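Local coordinates for protein SAM-dependent methyltransferase (Geobacter sulfurreducens, PDB 5BP7) that binds S-adenosyl-L-homocysteine and probably transfers methyl groups from S-adenosylmethionine to a substrate that remains unidentified, at residues T33-K47 with V208-K222. Residues are numbered along the deposited sequence; the frame is centred on the assembly and turned at random.
Sequences TESAHRIHNPITPEK and VLADQDGWDRYEAAK. With SAH (S-adenosyl-L-homocysteine), chain D.
Pro42 sets CB over the Trp215 face, 3.6 Å from the centroid of the indole's five-membered ring and 19° off the normal, a CH-pi contact, while CG reaches across to the six-membered ring. Here the packing is tight: Gly214, with no side chain, lets the backbones approach until Pro42 CA lies 3.4 Å from Gly214 O, with the reverse CA-H...O contact from Gly214 CA to Pro42 O alongside. Tyr218, its CG anti to the backbone N (chi1 175°), lays its ring along the loop, with Asn41 CA over one face and Lys222 CE over the other, both toward the rim. Its OH donates to Glu34 OE1 at 2.8 Å, from above the carboxylate plane. Glu34 OE2 meanwhile takes the His40 ND1 hydrogen in the imidazole plane. The His37 ring, crossing Tyr218 at about a right angle, points NE2 at Tyr218 O, a nearly straight bond of 2.8 Å on a carbonyl lone pair. Lys222 runs beside Glu34, but their salt bridge is long; Lys222 NZ makes a shorter one with Glu219 OE1. The other end is more open and water-bridged, though Lys47 CD presses on Val208 CG1 at 3.5 Å: Lys47, bent at chi2 and chi4, brings NZ to Leu209 O at 2.8 Å, and a water spans NZ and, weakly, Asp211 OD1. On the loop's far side, His40 N bonds SAH OXT at 2.8 Å and Asn41 ND2 bonds Val133 O and, weakly, SAH O. The contact joins the N-terminal loop that lines the S-adenosyl-L-homocysteine pocket to the start of helix 212-232, in a Rossmann-like class I methyltransferase fold, strand order 3-2-1-4-5-7-6.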
loop_
_atom_site.group_PDB
_atom_site.type_symbol
_atom_site.label_atom_id
_atom_site.label_comp_id
_atom_site.label_asym_id
_atom_site.label_seq_id
_atom_site.Cartn_x
_atom_site.Cartn_y
_atom_site.Cartn_z
ATOM N N THR A 33 14.091 0.101 7.018
ATOM C CA THR A 33 13.926 -1.109 6.236
ATOM C C THR A 33 13.395 -0.874 4.818
ATOM O O THR A 33 13.717 -1.637 3.918
ATOM C CB THR A 33 12.988 -2.102 6.927
ATOM O OG1 THR A 33 11.690 -1.516 7.062
ATOM C CG2 THR A 33 13.550 -2.500 8.289
ATOM N N GLU A 34 12.600 0.180 4.622
ATOM C CA GLU A 34 11.959 0.435 3.331
ATOM C C GLU A 34 12.464 1.658 2.550
ATOM O O GLU A 34 11.840 2.048 1.557
ATOM C CB GLU A 34 10.434 0.471 3.492
ATOM C CG GLU A 34 9.879 -0.844 4.022
ATOM C CD GLU A 34 8.362 -0.901 4.031
ATOM O OE1 GLU A 34 7.795 -1.645 4.864
ATOM O OE2 GLU A 34 7.744 -0.207 3.201
ATOM N N SER A 35 13.625 2.202 2.925
ATOM C CA SER A 35 14.191 3.375 2.235
ATOM C C SER A 35 14.527 3.153 0.761
ATOM O O SER A 35 14.519 4.099 -0.010
ATOM C CB SER A 35 15.443 3.899 2.945
ATOM O OG SER A 35 16.465 2.936 2.892
ATOM N N ALA A 36 14.787 1.917 0.366
ATOM C CA ALA A 36 15.063 1.593 -1.038
ATOM C C ALA A 36 13.836 1.030 -1.801
ATOM O O ALA A 36 13.981 0.585 -2.928
ATOM C CB ALA A 36 16.245 0.640 -1.130
ATOM N N HIS A 37 12.642 1.056 -1.210
ATOM C CA HIS A 37 11.420 0.553 -1.876
ATOM C C HIS A 37 10.712 1.648 -2.682
ATOM O O HIS A 37 10.352 2.674 -2.139
ATOM C CB HIS A 37 10.403 0.030 -0.851
ATOM C CG HIS A 37 10.719 -1.328 -0.293
ATOM N ND1 HIS A 37 11.889 -1.608 0.390
ATOM C CD2 HIS A 37 9.981 -2.460 -0.249
ATOM C CE1 HIS A 37 11.868 -2.868 0.794
ATOM N NE2 HIS A 37 10.722 -3.403 0.423
ATOM N N ARG A 38 10.489 1.408 -3.961
ATOM C CA ARG A 38 9.554 2.231 -4.715
ATOM C C ARG A 38 8.110 1.923 -4.326
ATOM O O ARG A 38 7.282 2.814 -4.265
ATOM C CB ARG A 38 9.715 2.020 -6.216
ATOM C CG ARG A 38 10.973 2.649 -6.770
ATOM C CD ARG A 38 11.125 2.280 -8.233
ATOM N NE ARG A 38 12.279 2.964 -8.797
ATOM C CZ ARG A 38 12.820 2.701 -9.978
ATOM N NH1 ARG A 38 12.338 1.740 -10.767
ATOM N NH2 ARG A 38 13.849 3.411 -10.385
ATOM N N ILE A 39 7.824 0.638 -4.118
ATOM C CA ILE A 39 6.485 0.154 -3.824
ATOM C C ILE A 39 6.551 -0.466 -2.441
ATOM O O ILE A 39 7.300 -1.414 -2.213
ATOM C CB ILE A 39 6.002 -0.895 -4.874
ATOM C CG1 ILE A 39 5.950 -0.263 -6.274
ATOM C CG2 ILE A 39 4.619 -1.425 -4.504
ATOM C CD1 ILE A 39 5.820 -1.263 -7.417
ATOM N N HIS A 40 5.735 0.050 -1.533
ATOM C CA HIS A 40 5.712 -0.415 -0.138
ATOM C C HIS A 40 4.585 -1.426 0.102
ATOM O O HIS A 40 3.783 -1.295 1.028
ATOM C CB HIS A 40 5.567 0.792 0.786
ATOM C CG HIS A 40 6.647 1.800 0.623
ATOM N ND1 HIS A 40 7.803 1.772 1.366
ATOM C CD2 HIS A 40 6.764 2.852 -0.216
ATOM C CE1 HIS A 40 8.583 2.776 1.006
ATOM N NE2 HIS A 40 7.975 3.448 0.046
ATOM N N ASN A 41 4.548 -2.439 -0.744
ATOM C CA ASN A 41 3.486 -3.421 -0.761
ATOM C C ASN A 41 3.964 -4.633 -1.528
ATOM O O ASN A 41 4.886 -4.502 -2.351
ATOM C CB ASN A 41 2.254 -2.874 -1.500
ATOM C CG ASN A 41 1.315 -2.155 -0.584
ATOM O OD1 ASN A 41 1.025 -2.630 0.507
ATOM N ND2 ASN A 41 0.795 -1.025 -1.031
ATOM N N PRO A 42 3.284 -5.780 -1.344
ATOM C CA PRO A 42 3.709 -6.989 -2.027
ATOM C C PRO A 42 3.201 -7.126 -3.453
ATOM O O PRO A 42 2.838 -8.213 -3.853
ATOM C CB PRO A 42 3.176 -8.115 -1.117
ATOM C CG PRO A 42 1.967 -7.540 -0.491
ATOM C CD PRO A 42 2.197 -6.051 -0.380
ATOM N N ILE A 43 3.218 -6.069 -4.234
ATOM C CA ILE A 43 2.990 -6.211 -5.662
ATOM C C ILE A 43 4.162 -5.688 -6.459
ATOM O O ILE A 43 4.808 -4.723 -6.080
ATOM C CB ILE A 43 1.706 -5.543 -6.142
ATOM C CG1 ILE A 43 1.628 -4.116 -5.657
ATOM C CG2 ILE A 43 0.495 -6.344 -5.672
ATOM C CD1 ILE A 43 0.755 -3.297 -6.569
ATOM N N THR A 44 4.410 -6.359 -7.573
ATOM C CA THR A 44 5.523 -6.043 -8.453
ATOM C C THR A 44 5.228 -4.791 -9.267
ATOM O O THR A 44 4.054 -4.374 -9.379
ATOM C CB THR A 44 5.806 -7.203 -9.424
ATOM O OG1 THR A 44 4.639 -7.482 -10.204
ATOM C CG2 THR A 44 6.216 -8.466 -8.668
ATOM N N PRO A 45 6.282 -4.177 -9.843
ATOM C CA PRO A 45 6.073 -3.091 -10.802
ATOM C C PRO A 45 5.218 -3.507 -11.996
ATOM O O PRO A 45 4.380 -2.715 -12.440
ATOM C CB PRO A 45 7.493 -2.741 -11.262
ATOM C CG PRO A 45 8.376 -3.158 -10.112
ATOM C CD PRO A 45 7.721 -4.394 -9.568
ATOM N N GLU A 46 5.407 -4.727 -12.492
ATOM C CA GLU A 46 4.601 -5.228 -13.606
ATOM C C GLU A 46 3.121 -5.284 -13.201
ATOM O O GLU A 46 2.237 -4.919 -13.985
ATOM C CB GLU A 46 5.109 -6.592 -14.115
ATOM N N LYS A 47 2.851 -5.718 -11.972
ATOM C CA LYS A 47 1.464 -5.738 -11.447
ATOM C C LYS A 47 0.869 -4.358 -11.282
ATOM O O LYS A 47 -0.314 -4.160 -11.538
ATOM C CB LYS A 47 1.362 -6.466 -10.104
ATOM C CG LYS A 47 1.468 -7.952 -10.206
ATOM C CD LYS A 47 0.097 -8.580 -10.306
ATOM C CE LYS A 47 0.210 -10.087 -10.454
ATOM N NZ LYS A 47 0.410 -10.796 -9.166
ATOM N N VAL A 208 -6.506 -6.834 -8.796
ATOM C CA VAL A 208 -5.167 -7.350 -9.071
ATOM C C VAL A 208 -4.632 -7.866 -7.747
ATOM O O VAL A 208 -4.554 -7.118 -6.780
ATOM C CB VAL A 208 -4.243 -6.263 -9.663
ATOM C CG1 VAL A 208 -2.880 -6.816 -9.974
ATOM C CG2 VAL A 208 -4.825 -5.713 -10.963
ATOM N N LEU A 209 -4.318 -9.149 -7.700
ATOM C CA LEU A 209 -3.864 -9.812 -6.476
ATOM C C LEU A 209 -2.383 -10.093 -6.555
ATOM O O LEU A 209 -1.864 -10.468 -7.614
ATOM C CB LEU A 209 -4.618 -11.118 -6.246
ATOM C CG LEU A 209 -6.136 -10.989 -6.278
ATOM C CD1 LEU A 209 -6.775 -12.345 -5.977
ATOM C CD2 LEU A 209 -6.655 -9.938 -5.323
ATOM N N ALA A 210 -1.713 -9.930 -5.427
ATOM C CA ALA A 210 -0.307 -10.299 -5.316
ATOM C C ALA A 210 -0.141 -11.782 -5.528
ATOM O O ALA A 210 -1.040 -12.578 -5.250
ATOM C CB ALA A 210 0.220 -9.941 -3.939
ATOM N N ASP A 211 1.029 -12.167 -5.982
ATOM C CA ASP A 211 1.430 -13.575 -5.840
ATOM C C ASP A 211 2.619 -13.644 -4.891
ATOM O O ASP A 211 3.095 -12.624 -4.395
ATOM C CB ASP A 211 1.690 -14.242 -7.212
ATOM C CG ASP A 211 2.873 -13.657 -7.951
ATOM O OD1 ASP A 211 3.659 -12.863 -7.377
ATOM O OD2 ASP A 211 3.022 -14.001 -9.145
ATOM N N GLN A 212 3.126 -14.839 -4.665
ATOM C CA GLN A 212 4.237 -15.002 -3.727
ATOM C C GLN A 212 5.513 -14.275 -4.155
ATOM O O GLN A 212 6.285 -13.843 -3.302
ATOM C CB GLN A 212 4.481 -16.481 -3.466
ATOM C CG GLN A 212 3.298 -17.131 -2.746
ATOM C CD GLN A 212 3.439 -18.633 -2.609
ATOM O OE1 GLN A 212 3.803 -19.299 -3.561
ATOM N NE2 GLN A 212 3.194 -19.165 -1.407
ATOM N N ASP A 213 5.737 -14.152 -5.463
ATOM C CA ASP A 213 6.876 -13.390 -6.007
ATOM C C ASP A 213 6.807 -11.901 -5.648
ATOM O O ASP A 213 7.843 -11.271 -5.396
ATOM C CB ASP A 213 6.968 -13.522 -7.531
ATOM C CG ASP A 213 7.418 -14.920 -7.991
ATOM O OD1 ASP A 213 8.217 -15.606 -7.287
ATOM O OD2 ASP A 213 6.975 -15.329 -9.094
ATOM N N GLY A 214 5.590 -11.359 -5.601
ATOM C CA GLY A 214 5.385 -9.995 -5.148
ATOM C C GLY A 214 5.692 -9.801 -3.663
ATOM O O GLY A 214 6.314 -8.818 -3.266
ATOM N N TRP A 215 5.251 -10.743 -2.841
ATOM C CA TRP A 215 5.646 -10.782 -1.443
ATOM C C TRP A 215 7.166 -10.877 -1.279
ATOM O O TRP A 215 7.753 -10.180 -0.450
ATOM C CB TRP A 215 4.973 -11.946 -0.729
ATOM C CG TRP A 215 3.659 -11.663 -0.199
ATOM C CD1 TRP A 215 2.450 -12.137 -0.671
ATOM C CD2 TRP A 215 3.370 -10.876 0.935
ATOM N NE1 TRP A 215 1.414 -11.648 0.107
ATOM C CE2 TRP A 215 1.958 -10.873 1.099
ATOM C CE3 TRP A 215 4.161 -10.141 1.832
ATOM C CZ2 TRP A 215 1.341 -10.192 2.117
ATOM C CZ3 TRP A 215 3.534 -9.451 2.855
ATOM C CH2 TRP A 215 2.133 -9.470 2.981
ATOM N N ASP A 216 7.796 -11.715 -2.084
ATOM C CA ASP A 216 9.254 -11.834 -2.056
ATOM C C ASP A 216 9.919 -10.483 -2.304
ATOM O O ASP A 216 10.851 -10.123 -1.597
ATOM C CB ASP A 216 9.763 -12.860 -3.073
ATOM C CG ASP A 216 9.434 -14.306 -2.701
ATOM O OD1 ASP A 216 8.980 -14.573 -1.555
ATOM O OD2 ASP A 216 9.623 -15.207 -3.578
ATOM N N ARG A 217 9.444 -9.735 -3.300
ATOM C CA ARG A 217 10.005 -8.388 -3.598
ATOM C C ARG A 217 9.874 -7.446 -2.436
ATOM O O ARG A 217 10.824 -6.789 -2.056
ATOM C CB ARG A 217 9.352 -7.715 -4.830
ATOM C CG ARG A 217 9.605 -8.357 -6.194
ATOM C CD ARG A 217 11.065 -8.418 -6.609
ATOM N NE ARG A 217 11.781 -9.495 -5.912
ATOM C CZ ARG A 217 12.832 -9.337 -5.114
ATOM N NH1 ARG A 217 13.335 -8.134 -4.843
ATOM N NH2 ARG A 217 13.378 -10.412 -4.567
ATOM N N TYR A 218 8.691 -7.413 -1.862
ATOM C CA TYR A 218 8.422 -6.542 -0.746
ATOM C C TYR A 218 9.255 -6.886 0.508
ATOM O O TYR A 218 9.881 -6.001 1.101
ATOM C CB TYR A 218 6.934 -6.567 -0.426
ATOM C CG TYR A 218 6.610 -5.782 0.801
ATOM C CD1 TYR A 218 6.897 -4.427 0.864
ATOM C CD2 TYR A 218 6.081 -6.398 1.926
ATOM C CE1 TYR A 218 6.647 -3.707 2.006
ATOM C CE2 TYR A 218 5.809 -5.668 3.075
ATOM C CZ TYR A 218 6.101 -4.324 3.093
ATOM O OH TYR A 218 5.874 -3.602 4.210
ATOM N N GLU A 219 9.313 -8.173 0.867
ATOM C CA GLU A 219 10.041 -8.575 2.073
ATOM C C GLU A 219 11.533 -8.708 1.870
ATOM O O GLU A 219 12.298 -8.149 2.658
ATOM C CB GLU A 219 9.499 -9.861 2.690
ATOM C CG GLU A 219 8.063 -9.745 3.160
ATOM C CD GLU A 219 7.828 -8.827 4.361
ATOM O OE1 GLU A 219 8.785 -8.294 4.977
ATOM O OE2 GLU A 219 6.635 -8.622 4.691
ATOM N N ALA A 220 11.961 -9.435 0.842
ATOM C CA ALA A 220 13.405 -9.722 0.663
ATOM C C ALA A 220 14.264 -8.497 0.453
ATOM O O ALA A 220 15.432 -8.459 0.875
ATOM C CB ALA A 220 13.635 -10.717 -0.460
ATOM N N ALA A 221 13.705 -7.484 -0.204
ATOM C CA ALA A 221 14.453 -6.259 -0.440
ATOM C C ALA A 221 14.792 -5.545 0.874
ATOM O O ALA A 221 15.790 -4.842 0.964
ATOM C CB ALA A 221 13.696 -5.344 -1.392
ATOM N N LYS A 222 13.959 -5.731 1.894
ATOM C CA LYS A 222 14.234 -5.157 3.207
ATOM C C LYS A 222 15.531 -5.688 3.793
ATOM O O LYS A 222 16.269 -4.951 4.449
ATOM C CB LYS A 222 13.107 -5.458 4.191
ATOM C CG LYS A 222 11.761 -4.882 3.800
ATOM C CD LYS A 222 10.727 -5.249 4.850
ATOM C CE LYS A 222 9.335 -4.744 4.492
ATOM N NZ LYS A 222 8.384 -5.333 5.481
HETATM N N SAH D . 0.245 2.789 -1.105
HETATM C CA SAH D . 1.739 2.914 -0.907
HETATM C CB SAH D . 2.180 2.791 0.563
HETATM C CG SAH D . 1.693 1.598 1.387
HETATM S SD SAH D . 2.661 1.401 2.866
HETATM C C SAH D . 2.514 1.941 -1.751
HETATM O O SAH D . 1.942 1.049 -2.385
HETATM O OXT SAH D . 3.748 2.018 -1.836
HETATM C "C5'" SAH D . 1.760 2.288 4.152
HETATM C "C4'" SAH D . 2.025 3.787 4.015
HETATM O "O4'" SAH D . 1.068 4.530 4.763
HETATM C "C3'" SAH D . 3.408 4.226 4.496
HETATM O "O3'" SAH D . 4.049 4.923 3.424
HETATM C "C2'" SAH D . 3.163 5.151 5.675
HETATM O "O2'" SAH D . 4.058 6.258 5.678
HETATM C "C1'" SAH D . 1.756 5.614 5.369
HETATM N N9 SAH D . 0.877 6.022 6.473
HETATM C C8 SAH D . 0.644 5.377 7.657
HETATM N N7 SAH D . -0.247 6.006 8.393
HETATM C C5 SAH D . -0.624 7.110 7.632
HETATM C C6 SAH D . -1.527 8.172 7.851
HETATM N N6 SAH D . -2.251 8.278 8.987
HETATM N N1 SAH D . -1.668 9.124 6.892
HETATM C C2 SAH D . -0.938 9.021 5.765
HETATM N N3 SAH D . -0.051 8.066 5.458
HETATM C C4 SAH D . 0.064 7.123 6.444
HETATM O O HOH W 1 9.122 -2.637 7.118
HETATM O O HOH W 2 2.746 -9.608 -7.356
#